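Geranyltranstransferase (PDB 2H8O) probably condenses geranyl diphosphate with isopentenyl diphosphate, giving farnesyl diphosphate and diphosphate. Local coordinates at residues A[87-92]-A[224-229]; A[199-204]-A[215-220]; A[229-234]-A[242-247]; A[252-257]-A[325-330]. All coordinates share one frame; numbering follows the deposited sequence.

Overall arrangement
All four contacts join helices of one largely helical bundle, the terpene-synthase fold. Helix 211-237 runs through three of them: its first part meets helix 194-206 in contact 2, its middle meets helix 88-99 in contact 1, and its last part packs against helix 241-267 in contact 3. Contact 4 then ties helix 241-267 to the C-terminal helix 321-331. Along the chain, contact 2 is nested inside the loop closed by contact 1, and contacts 3 and 4 follow. Contact 1 is central and touches all three others, its centre about 11 Å from those of contacts 3 and 4 and about 19 Å from that of contact 2. Helix 211-237 thus links the core of the bundle to the region near the second subunit.

Contact 1 of 4, residues A[87-92]-A[224-229]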
loop_
_atom_site.group_PDB
_atom_site.type_symbol
_atom_site.label_atom_id
_atom_site.label_comp_id
_atom_site.label_asym_id
_atom_site.label_seq_id
_atom_site.Cartn_x
_atom_site.Cartn_y
_atom_site.Cartn_z
ATOM N N ARG A 87 20.691 0.033 2.214
ATOM C CA ARG A 87 20.089 -0.295 0.930
ATOM C C ARG A 87 20.387 -1.735 0.466
ATOM O O ARG A 87 20.470 -2.009 -0.720
ATOM C CB ARG A 87 20.487 0.707 -0.163
ATOM C CG ARG A 87 20.493 2.155 0.272
ATOM C CD ARG A 87 19.154 2.660 0.813
ATOM N NE ARG A 87 19.281 4.071 1.142
ATOM C CZ ARG A 87 18.375 4.809 1.781
ATOM N NH1 ARG A 87 17.239 4.280 2.202
ATOM N NH2 ARG A 87 18.644 6.089 2.022
ATOM N N LEU A 88 20.452 -2.661 1.409
ATOM C CA LEU A 88 20.617 -4.076 1.064
ATOM C C LEU A 88 19.490 -4.596 0.180
ATOM O O LEU A 88 19.719 -5.411 -0.721
ATOM C CB LEU A 88 20.706 -4.923 2.334
ATOM C CG LEU A 88 20.830 -6.418 2.101
ATOM C CD1 LEU A 88 22.121 -6.739 1.366
ATOM C CD2 LEU A 88 20.730 -7.186 3.417
ATOM N N ARG A 89 18.251 -4.190 0.456
ATOM C CA ARG A 89 17.130 -4.746 -0.310
ATOM C C ARG A 89 17.193 -4.351 -1.816
ATOM O O ARG A 89 17.135 -5.229 -2.685
ATOM C CB ARG A 89 15.796 -4.423 0.367
ATOM C CG ARG A 89 15.694 -5.193 1.680
ATOM C CD ARG A 89 14.621 -4.679 2.615
ATOM N NE ARG A 89 14.730 -5.289 3.945
ATOM C CZ ARG A 89 15.632 -4.941 4.856
ATOM N NH1 ARG A 89 16.526 -3.972 4.615
ATOM N NH2 ARG A 89 15.649 -5.553 6.027
ATOM N N PRO A 90 17.345 -3.047 -2.127
ATOM C CA PRO A 90 17.609 -2.696 -3.521
ATOM C C PRO A 90 18.842 -3.373 -4.128
ATOM O O PRO A 90 18.822 -3.738 -5.297
ATOM C CB PRO A 90 17.806 -1.178 -3.490
ATOM C CG PRO A 90 17.493 -0.731 -2.177
ATOM C CD PRO A 90 17.158 -1.857 -1.277
ATOM N N PHE A 91 19.903 -3.529 -3.339
ATOM C CA PHE A 91 21.096 -4.209 -3.805
ATOM C C PHE A 91 20.728 -5.592 -4.331
ATOM O O PHE A 91 21.158 -6.010 -5.423
ATOM C CB PHE A 91 22.127 -4.327 -2.681
ATOM C CG PHE A 91 23.239 -5.264 -2.989
ATOM C CD1 PHE A 91 24.427 -4.813 -3.539
ATOM C CD2 PHE A 91 23.099 -6.624 -2.744
ATOM C CE1 PHE A 91 25.452 -5.720 -3.820
ATOM C CE2 PHE A 91 24.125 -7.508 -3.036
ATOM C CZ PHE A 91 25.280 -7.057 -3.559
ATOM N N LEU A 92 19.925 -6.314 -3.544
ATOM C CA LEU A 92 19.567 -7.683 -3.892
ATOM C C LEU A 92 18.705 -7.737 -5.160
ATOM O O LEU A 92 18.891 -8.618 -6.022
ATOM C CB LEU A 92 18.876 -8.384 -2.714
ATOM C CG LEU A 92 19.782 -8.666 -1.500
ATOM C CD1 LEU A 92 18.940 -9.026 -0.271
ATOM C CD2 LEU A 92 20.797 -9.763 -1.810
ATOM N N ALA A 224 10.678 -12.017 4.645
ATOM C CA ALA A 224 9.820 -11.979 3.458
ATOM C C ALA A 224 10.294 -10.919 2.440
ATOM O O ALA A 224 10.310 -11.184 1.248
ATOM C CB ALA A 224 8.348 -11.753 3.839
ATOM N N LEU A 225 10.703 -9.745 2.913
ATOM C CA LEU A 225 11.187 -8.693 1.999
ATOM C C LEU A 225 12.502 -9.089 1.330
ATOM O O LEU A 225 12.746 -8.707 0.197
ATOM C CB LEU A 225 11.383 -7.330 2.682
ATOM C CG LEU A 225 10.115 -6.622 3.129
ATOM C CD1 LEU A 225 10.409 -5.142 3.301
ATOM C CD2 LEU A 225 8.962 -6.802 2.145
ATOM N N LEU A 226 13.337 -9.839 2.049
ATOM C CA LEU A 226 14.633 -10.310 1.493
ATOM C C LEU A 226 14.418 -11.431 0.463
ATOM O O LEU A 226 15.059 -11.457 -0.587
ATOM C CB LEU A 226 15.603 -10.686 2.618
ATOM C CG LEU A 226 16.039 -9.509 3.507
ATOM C CD1 LEU A 226 16.630 -10.028 4.833
ATOM C CD2 LEU A 226 17.015 -8.570 2.762
ATOM N N ARG A 227 13.486 -12.333 0.750
ATOM C CA ARG A 227 13.006 -13.320 -0.208
ATOM C C ARG A 227 12.493 -12.650 -1.488
ATOM O O ARG A 227 12.908 -12.984 -2.602
ATOM C CB ARG A 227 11.908 -14.174 0.459
ATOM C CG ARG A 227 11.273 -15.212 -0.440
ATOM C CD ARG A 227 9.982 -15.758 0.195
ATOM N NE ARG A 227 8.875 -14.811 0.042
ATOM C CZ ARG A 227 7.861 -14.647 0.886
ATOM N NH1 ARG A 227 7.800 -15.319 2.031
ATOM N NH2 ARG A 227 6.920 -13.755 0.599
ATOM N N PHE A 228 11.592 -11.691 -1.307
ATOM C CA PHE A 228 11.038 -10.946 -2.414
ATOM C C PHE A 228 12.164 -10.272 -3.224
ATOM O O PHE A 228 12.134 -10.283 -4.456
ATOM C CB PHE A 228 10.046 -9.883 -1.932
ATOM C CG PHE A 228 9.671 -8.907 -3.011
ATOM C CD1 PHE A 228 8.641 -9.181 -3.902
ATOM C CD2 PHE A 228 10.388 -7.738 -3.174
ATOM C CE1 PHE A 228 8.344 -8.300 -4.928
ATOM C CE2 PHE A 228 10.098 -6.849 -4.206
ATOM C CZ PHE A 228 9.081 -7.125 -5.082
ATOM N N ALA A 229 13.134 -9.658 -2.551
ATOM C CA ALA A 229 14.181 -8.913 -3.266
ATOM C C ALA A 229 14.896 -9.785 -4.293
ATOM O O ALA A 229 15.185 -9.368 -5.400
ATOM C CB ALA A 229 15.191 -8.356 -2.282
#
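L226 CD2 of helix 211-237 is shared by three residues of helix 88-99, two of them leucines. It meets L92 CD1 at 3.6 Å and L88 CD2 at 4.0 Å, the chains of L88 and L226 crossing at about a right angle. Farther along, L92 CB abuts A229 CB at 3.7 Å, where the CA atoms of these two residues are 5.6 Å apart. The same alanine methyl also rests on the backbone, 3.7 Å from R89 O.

The second kind of contact is the flank of an arginine. R89 stretches from CG to NE past L226, and its CG lies 3.8 Å from L226 CD2. That methyl sits 4.1 Å above one face of the guanidinium, displaced toward the rim, while L225 CB approaches near the plane at NE, at 4.1 Å. R89 belongs to the GGKRLRP sequence, which in relatives contributes to the isopentenyl diphosphate site and probably does so here; its side chain also touches L114 and H118 of helix 104-125.

The two nearly parallel helices are thus joined by van der Waals contact alone, which holds R89 by its flank and one face, and its guanidinium makes no hydrogen bond to 224-229.

Contact 2 of 4, residues A[199-204]-A[215-220]; sequences ALDLAA and ITLQAM
Helices 194-206 and 211-237 meet at L200 and L217, whose CA atoms are 5.8 Å apart, with the short segments running at 139° to one another and their axes approaching to 9.3 Å. The two leucines face each other at their bases, L200 CB lying 3.7 Å from L217 CB, and their branches then part in different directions. L200 turns its CD1 toward the other helix, where it meets M220 SD at 3.7 Å and, more distantly, T216 CG2. The methionine sulfur reaches this place because CG lies beside the backbone N and the chain then runs extended to SD (chi2 171°).

L217 takes a less usual course. Its CG stands between the backbone N and the carbonyl carbon (chi1 76°), so that the two methyls spread along helix 194-206. CD1 comes 3.8 Å from D201 OD1, a plain van der Waals approach to a carboxylate oxygen, while CD2 reaches A204 CB at 4.1 Å and L200 O at 4.0 Å. The hydroxyl of T216 is turned to its own helix and bonds to D212 O.

Part of this surface continues into the dimer: P70 of the second subunit packs on L200, and I67 of the second subunit packs on M220. The contact joins two successive helices by aliphatic carbon and one thioether sulfur. Such packing has little directional preference, and since across this contact the D201 carboxylate meets only a methyl of L217, shape rather than polar pairing sets the fit between the helices here.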
loop_
_atom_site.group_PDB
_atom_site.type_symbol
_atom_site.label_atom_id
_atom_site.label_comp_id
_atom_site.label_asym_id
_atom_site.label_seq_id
_atom_site.Cartn_x
_atom_site.Cartn_y
_atom_site.Cartn_z
ATOM N N ALA A 199 3.043 -7.902 13.851
ATOM C CA ALA A 199 1.996 -8.246 14.814
ATOM C C ALA A 199 2.421 -9.422 15.711
ATOM O O ALA A 199 2.171 -9.405 16.918
ATOM C CB ALA A 199 0.704 -8.560 14.115
ATOM N N LEU A 200 3.040 -10.443 15.117
ATOM C CA LEU A 200 3.478 -11.602 15.904
ATOM C C LEU A 200 4.602 -11.213 16.852
ATOM O O LEU A 200 4.686 -11.727 17.981
ATOM C CB LEU A 200 3.888 -12.761 14.988
ATOM C CG LEU A 200 2.721 -13.448 14.276
ATOM C CD1 LEU A 200 3.235 -14.456 13.267
ATOM C CD2 LEU A 200 1.801 -14.122 15.276
ATOM N N ASP A 201 5.439 -10.278 16.426
ATOM C CA ASP A 201 6.566 -9.844 17.238
ATOM C C ASP A 201 6.095 -9.092 18.488
ATOM O O ASP A 201 6.561 -9.340 19.605
ATOM C CB ASP A 201 7.517 -9.001 16.392
ATOM C CG ASP A 201 8.839 -8.756 17.068
ATOM O OD1 ASP A 201 9.426 -9.708 17.641
ATOM O OD2 ASP A 201 9.286 -7.589 17.031
ATOM N N LEU A 202 5.145 -8.187 18.301
ATOM C CA LEU A 202 4.590 -7.440 19.418
ATOM C C LEU A 202 3.850 -8.367 20.388
ATOM O O LEU A 202 3.930 -8.188 21.611
ATOM C CB LEU A 202 3.660 -6.340 18.902
ATOM C CG LEU A 202 4.350 -5.179 18.195
ATOM C CD1 LEU A 202 3.315 -4.300 17.492
ATOM C CD2 LEU A 202 5.166 -4.353 19.179
ATOM N N ALA A 203 3.125 -9.350 19.852
ATOM C CA ALA A 203 2.459 -10.358 20.681
ATOM C C ALA A 203 3.474 -11.198 21.466
ATOM O O ALA A 203 3.211 -11.601 22.611
ATOM C CB ALA A 203 1.592 -11.254 19.837
ATOM N N ALA A 204 4.629 -11.460 20.859
ATOM C CA ALA A 204 5.695 -12.221 21.522
ATOM C C ALA A 204 6.227 -11.527 22.782
ATOM O O ALA A 204 6.720 -12.190 23.692
ATOM C CB ALA A 204 6.836 -12.493 20.553
ATOM N N ILE A 215 10.578 -18.853 14.474
ATOM C CA ILE A 215 10.975 -19.042 13.084
ATOM C C ILE A 215 9.943 -18.383 12.164
ATOM O O ILE A 215 10.275 -17.667 11.202
ATOM C CB ILE A 215 11.123 -20.567 12.771
ATOM C CG1 ILE A 215 12.318 -21.118 13.569
ATOM C CG2 ILE A 215 11.244 -20.818 11.266
ATOM C CD1 ILE A 215 12.456 -22.651 13.600
ATOM N N THR A 216 8.677 -18.590 12.494
ATOM C CA THR A 216 7.581 -18.019 11.698
ATOM C C THR A 216 7.581 -16.497 11.739
ATOM O O THR A 216 7.520 -15.849 10.682
ATOM C CB THR A 216 6.227 -18.587 12.157
ATOM O OG1 THR A 216 6.211 -19.994 11.866
ATOM C CG2 THR A 216 5.027 -17.883 11.466
ATOM N N LEU A 217 7.647 -15.901 12.927
ATOM C CA LEU A 217 7.580 -14.441 12.987
ATOM C C LEU A 217 8.802 -13.799 12.324
ATOM O O LEU A 217 8.682 -12.738 11.683
ATOM C CB LEU A 217 7.349 -13.925 14.403
ATOM C CG LEU A 217 8.464 -13.904 15.434
ATOM C CD1 LEU A 217 9.345 -12.667 15.226
ATOM C CD2 LEU A 217 7.860 -13.940 16.871
ATOM N N GLN A 218 9.966 -14.439 12.451
ATOM C CA GLN A 218 11.176 -13.952 11.775
ATOM C C GLN A 218 11.084 -14.044 10.245
ATOM O O GLN A 218 11.445 -13.110 9.540
ATOM C CB GLN A 218 12.398 -14.722 12.269
ATOM C CG GLN A 218 12.759 -14.412 13.702
ATOM C CD GLN A 218 13.991 -15.154 14.173
ATOM O OE1 GLN A 218 14.434 -16.141 13.562
ATOM N NE2 GLN A 218 14.555 -14.682 15.272
ATOM N N ALA A 219 10.594 -15.181 9.739
ATOM C CA ALA A 219 10.395 -15.358 8.300
ATOM C C ALA A 219 9.488 -14.280 7.730
ATOM O O ALA A 219 9.669 -13.855 6.591
ATOM C CB ALA A 219 9.822 -16.746 7.997
ATOM N N MET A 220 8.528 -13.821 8.538
ATOM C CA MET A 220 7.574 -12.795 8.121
ATOM C C MET A 220 8.155 -11.386 8.295
ATOM O O MET A 220 8.196 -10.609 7.337
ATOM C CB MET A 220 6.243 -12.952 8.890
ATOM C CG MET A 220 5.523 -14.278 8.616
ATOM S SD MET A 220 4.075 -14.636 9.695
ATOM C CE MET A 220 2.857 -13.469 9.047
#

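Contact 3 of 4, residues A[229-234]-A[242-247]; sequences ACEAGA and AERQRL
Helices 211-237 and 241-267 form an antiparallel helical hairpin, and this contact lies close to its turn, where E231 and R244 join the two arms by a salt bridge. R244 NE donates to E231 OE2 over 2.7 Å in a nearly straight bond (168°), with the oxygen almost in the guanidinium plane. The carboxylate is met on its anti side, and its plane is turned 55° from that of the guanidinium. R244 NH2 adds a weak bond to the same oxygen. Both chains are extended, and E231 CG lies against R244 CG at 3.7 Å below the charged ends. The other oxygen, E231 OE1, pairs with R248, so the glutamate links two arginines spaced one helical turn apart.

Small residues let the arms of the hairpin come close, with short-segment axes 7.9 Å apart. A234 CB rests directly on the backbone of the partner, 3.5 Å from R244 CA. On the other flank, C230 CB approaches L247 O at 3.4 Å, while L247 CB lies 3.6 Å from C230 O. S96 of helix 88-99 hydrogen-bonds to that same C230 carbonyl, and L100 packs on A234 and L247.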
loop_
_atom_site.group_PDB
_atom_site.type_symbol
_atom_site.label_atom_id
_atom_site.label_comp_id
_atom_site.label_asym_id
_atom_site.label_seq_id
_atom_site.Cartn_x
_atom_site.Cartn_y
_atom_site.Cartn_z
ATOM N N ALA A 229 13.134 -9.658 -2.551
ATOM C CA ALA A 229 14.181 -8.913 -3.266
ATOM C C ALA A 229 14.896 -9.785 -4.293
ATOM O O ALA A 229 15.185 -9.368 -5.400
ATOM C CB ALA A 229 15.191 -8.356 -2.282
ATOM N N CYS A 230 15.168 -11.014 -3.900
ATOM C CA CYS A 230 15.887 -11.959 -4.753
ATOM C C CYS A 230 14.987 -12.572 -5.800
ATOM O O CYS A 230 15.355 -12.673 -6.955
ATOM C CB CYS A 230 16.500 -13.039 -3.896
ATOM S SG CYS A 230 17.816 -12.386 -2.810
ATOM N N GLU A 231 13.794 -12.984 -5.385
ATOM C CA GLU A 231 12.829 -13.558 -6.321
ATOM C C GLU A 231 12.423 -12.560 -7.403
ATOM O O GLU A 231 12.188 -12.933 -8.553
ATOM C CB GLU A 231 11.605 -14.131 -5.576
ATOM C CG GLU A 231 10.633 -14.909 -6.478
ATOM C CD GLU A 231 9.445 -15.483 -5.747
ATOM O OE1 GLU A 231 9.356 -15.308 -4.524
ATOM O OE2 GLU A 231 8.611 -16.148 -6.403
ATOM N N ALA A 232 12.357 -11.279 -7.029
ATOM C CA ALA A 232 12.005 -10.217 -7.970
ATOM C C ALA A 232 12.898 -10.179 -9.201
ATOM O O ALA A 232 12.436 -9.841 -10.291
ATOM C CB ALA A 232 12.029 -8.861 -7.274
ATOM N N GLY A 233 14.179 -10.493 -9.034
ATOM C CA GLY A 233 15.088 -10.490 -10.170
ATOM C C GLY A 233 14.661 -11.477 -11.241
ATOM O O GLY A 233 14.699 -11.175 -12.444
ATOM N N ALA A 234 14.258 -12.672 -10.801
ATOM C CA ALA A 234 13.731 -13.701 -11.692
ATOM C C ALA A 234 12.422 -13.261 -12.353
ATOM O O ALA A 234 12.231 -13.465 -13.553
ATOM C CB ALA A 234 13.534 -15.008 -10.936
ATOM N N ALA A 242 11.590 -22.756 -12.503
ATOM C CA ALA A 242 12.710 -23.347 -11.781
ATOM C C ALA A 242 13.677 -22.301 -11.270
ATOM O O ALA A 242 14.128 -22.370 -10.137
ATOM C CB ALA A 242 13.456 -24.328 -12.683
ATOM N N GLU A 243 13.992 -21.350 -12.132
ATOM C CA GLU A 243 14.950 -20.300 -11.822
ATOM C C GLU A 243 14.356 -19.300 -10.823
ATOM O O GLU A 243 15.041 -18.831 -9.907
ATOM C CB GLU A 243 15.338 -19.599 -13.106
ATOM C CG GLU A 243 16.324 -18.513 -12.941
ATOM C CD GLU A 243 17.018 -18.200 -14.243
ATOM O OE1 GLU A 243 16.429 -17.438 -15.045
ATOM O OE2 GLU A 243 18.150 -18.706 -14.469
ATOM N N ARG A 244 13.084 -18.971 -11.006
ATOM C CA ARG A 244 12.379 -18.151 -10.021
ATOM C C ARG A 244 12.403 -18.826 -8.640
ATOM O O ARG A 244 12.706 -18.184 -7.646
ATOM C CB ARG A 244 10.957 -17.869 -10.484
ATOM C CG ARG A 244 10.160 -17.053 -9.505
ATOM C CD ARG A 244 8.872 -16.578 -10.096
ATOM N NE ARG A 244 8.006 -16.027 -9.051
ATOM C CZ ARG A 244 6.794 -15.534 -9.269
ATOM N NH1 ARG A 244 6.286 -15.473 -10.499
ATOM N NH2 ARG A 244 6.079 -15.093 -8.235
ATOM N N GLN A 245 12.099 -20.125 -8.575
ATOM C CA GLN A 245 12.194 -20.857 -7.309
ATOM C C GLN A 245 13.596 -20.828 -6.727
ATOM O O GLN A 245 13.750 -20.697 -5.524
ATOM C CB GLN A 245 11.725 -22.333 -7.431
ATOM C CG GLN A 245 10.246 -22.498 -7.481
ATOM C CD GLN A 245 9.560 -21.763 -6.363
ATOM O OE1 GLN A 245 9.877 -21.963 -5.201
ATOM N NE2 GLN A 245 8.672 -20.827 -6.717
ATOM N N ARG A 246 14.608 -20.996 -7.573
ATOM C CA ARG A 246 16.005 -20.979 -7.141
ATOM C C ARG A 246 16.319 -19.639 -6.450
ATOM O O ARG A 246 16.894 -19.609 -5.350
ATOM C CB ARG A 246 16.940 -21.193 -8.331
ATOM C CG ARG A 246 18.421 -21.210 -7.978
ATOM C CD ARG A 246 19.292 -21.713 -9.143
ATOM N NE ARG A 246 18.900 -23.090 -9.506
ATOM C CZ ARG A 246 19.328 -24.213 -8.914
ATOM N NH1 ARG A 246 20.236 -24.198 -7.941
ATOM N NH2 ARG A 246 18.861 -25.390 -9.321
ATOM N N LEU A 247 15.947 -18.541 -7.098
ATOM C CA LEU A 247 16.236 -17.218 -6.513
ATOM C C LEU A 247 15.425 -16.950 -5.247
ATOM O O LEU A 247 15.947 -16.362 -4.299
ATOM C CB LEU A 247 16.104 -16.092 -7.549
ATOM C CG LEU A 247 17.401 -15.747 -8.297
ATOM C CD1 LEU A 247 18.417 -15.100 -7.360
ATOM C CD2 LEU A 247 18.024 -16.968 -8.972
#

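Contact 4 of 4, residues A[252-257]-A[325-330]; sequences EKIGLS and AAARFI
I254 lays its CD1 methyl over the backbone of A327, 3.7 Å from A327 CA and 3.9 Å from A327 CB. With CG1 set beside its own backbone N (chi1 -70°) and CG2 anti to that N, the isoleucine offers both branches to helix 321-331. I330 CD1 fits against the two of them, at 3.7 Å from I254 CD1 and 3.4 Å from I254 CG2. The latter is shorter than a usual carbon-carbon contact, so the pair is tightly packed; the two chains cross at about a right angle. The second branch of I330 turns to the next helical turn, its CG2 lying 3.9 Å from S257 C and 4.2 Å from S257 CB.

Beside this apolar patch a water makes a polar bridge. It lies 2.9 Å from S257 OG and gives a weak bond to A327 O, while the same hydroxyl is hydrogen-bonded to Q305.

The two segments run nearly parallel, 17° apart, joining helix 241-267 to the C-terminal helix of the bundle. Helix 88-99 borders one part of the contact, where L92 packs on I254 and L88 on I330, and helix 295-312 borders another, through L302 on S257 and A309 on A327.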
loop_
_atom_site.group_PDB
_atom_site.type_symbol
_atom_site.label_atom_id
_atom_site.label_comp_id
_atom_site.label_asym_id
_atom_site.label_seq_id
_atom_site.Cartn_x
_atom_site.Cartn_y
_atom_site.Cartn_z
ATOM N N GLU A 252 15.416 -16.725 0.697
ATOM C CA GLU A 252 15.115 -17.317 2.011
ATOM C C GLU A 252 16.401 -17.562 2.832
ATOM O O GLU A 252 16.453 -17.233 4.010
ATOM C CB GLU A 252 14.246 -18.583 1.854
ATOM C CG GLU A 252 12.858 -18.250 1.313
ATOM C CD GLU A 252 11.934 -19.438 1.135
ATOM O OE1 GLU A 252 12.426 -20.577 1.084
ATOM O OE2 GLU A 252 10.690 -19.221 1.087
ATOM N N LYS A 253 17.460 -18.097 2.218
ATOM C CA LYS A 253 18.724 -18.304 2.955
ATOM C C LYS A 253 19.369 -16.976 3.390
ATOM O O LYS A 253 19.890 -16.848 4.508
ATOM C CB LYS A 253 19.707 -19.149 2.126
ATOM C CG LYS A 253 19.209 -20.555 1.772
ATOM C CD LYS A 253 19.032 -21.433 3.027
ATOM C CE LYS A 253 18.271 -22.729 2.767
ATOM N NZ LYS A 253 17.732 -23.301 4.053
ATOM N N ILE A 254 19.315 -15.959 2.531
ATOM C CA ILE A 254 19.797 -14.617 2.894
ATOM C C ILE A 254 19.059 -14.117 4.136
ATOM O O ILE A 254 19.668 -13.625 5.066
ATOM C CB ILE A 254 19.589 -13.583 1.745
ATOM C CG1 ILE A 254 20.532 -13.856 0.578
ATOM C CG2 ILE A 254 19.799 -12.136 2.264
ATOM C CD1 ILE A 254 21.993 -13.452 0.829
ATOM N N GLY A 255 17.742 -14.259 4.152
ATOM C CA GLY A 255 16.940 -13.742 5.256
ATOM C C GLY A 255 17.193 -14.493 6.546
ATOM O O GLY A 255 17.267 -13.886 7.597
ATOM N N LEU A 256 17.314 -15.814 6.456
ATOM C CA LEU A 256 17.658 -16.646 7.608
ATOM C C LEU A 256 19.016 -16.187 8.181
ATOM O O LEU A 256 19.169 -16.035 9.400
ATOM C CB LEU A 256 17.689 -18.131 7.218
ATOM C CG LEU A 256 16.340 -18.785 6.852
ATOM C CD1 LEU A 256 16.501 -20.172 6.170
ATOM C CD2 LEU A 256 15.500 -18.898 8.093
ATOM N N SER A 257 19.990 -15.955 7.303
ATOM C CA SER A 257 21.308 -15.530 7.742
ATOM C C SER A 257 21.284 -14.112 8.324
ATOM O O SER A 257 21.943 -13.832 9.334
ATOM C CB SER A 257 22.309 -15.603 6.581
ATOM O OG SER A 257 22.546 -16.958 6.215
ATOM N N ALA A 325 29.011 -13.199 -2.379
ATOM C CA ALA A 325 29.715 -12.290 -1.459
ATOM C C ALA A 325 28.738 -11.621 -0.492
ATOM O O ALA A 325 29.067 -11.404 0.672
ATOM C CB ALA A 325 30.500 -11.249 -2.222
ATOM N N ALA A 326 27.544 -11.291 -0.979
ATOM C CA ALA A 326 26.516 -10.717 -0.122
ATOM C C ALA A 326 26.134 -11.706 0.973
ATOM O O ALA A 326 26.013 -11.330 2.130
ATOM C CB ALA A 326 25.296 -10.318 -0.932
ATOM N N ALA A 327 25.962 -12.969 0.605
ATOM C CA ALA A 327 25.622 -13.988 1.593
ATOM C C ALA A 327 26.702 -14.054 2.675
ATOM O O ALA A 327 26.404 -14.083 3.866
ATOM C CB ALA A 327 25.421 -15.367 0.922
ATOM N N ARG A 328 27.963 -14.044 2.256
ATOM C CA ARG A 328 29.067 -14.099 3.202
ATOM C C ARG A 328 29.162 -12.831 4.056
ATOM O O ARG A 328 29.413 -12.919 5.249
ATOM C CB ARG A 328 30.387 -14.360 2.473
ATOM C CG ARG A 328 31.364 -15.188 3.282
ATOM C CD ARG A 328 32.476 -15.765 2.413
ATOM N NE ARG A 328 33.402 -14.748 1.922
ATOM C CZ ARG A 328 34.439 -14.259 2.609
ATOM N NH1 ARG A 328 34.688 -14.647 3.859
ATOM N NH2 ARG A 328 35.229 -13.357 2.050
ATOM N N PHE A 329 28.939 -11.661 3.462
ATOM C CA PHE A 329 28.981 -10.401 4.225
ATOM C C PHE A 329 27.923 -10.382 5.319
ATOM O O PHE A 329 28.218 -10.068 6.478
ATOM C CB PHE A 329 28.770 -9.183 3.321
ATOM C CG PHE A 329 28.553 -7.884 4.080
ATOM C CD1 PHE A 329 29.631 -7.178 4.603
ATOM C CD2 PHE A 329 27.266 -7.377 4.264
ATOM C CE1 PHE A 329 29.436 -5.981 5.300
ATOM C CE2 PHE A 329 27.052 -6.175 4.957
ATOM C CZ PHE A 329 28.141 -5.471 5.472
ATOM N N ILE A 330 26.692 -10.686 4.917
ATOM C CA ILE A 330 25.549 -10.722 5.819
ATOM C C ILE A 330 25.835 -11.670 6.971
ATOM O O ILE A 330 25.703 -11.298 8.141
ATOM C CB ILE A 330 24.278 -11.191 5.084
ATOM C CG1 ILE A 330 23.798 -10.122 4.106
ATOM C CG2 ILE A 330 23.154 -11.521 6.072
ATOM C CD1 ILE A 330 22.767 -10.620 3.120
HETATM O O HOH W 1 23.707 -16.274 3.599
#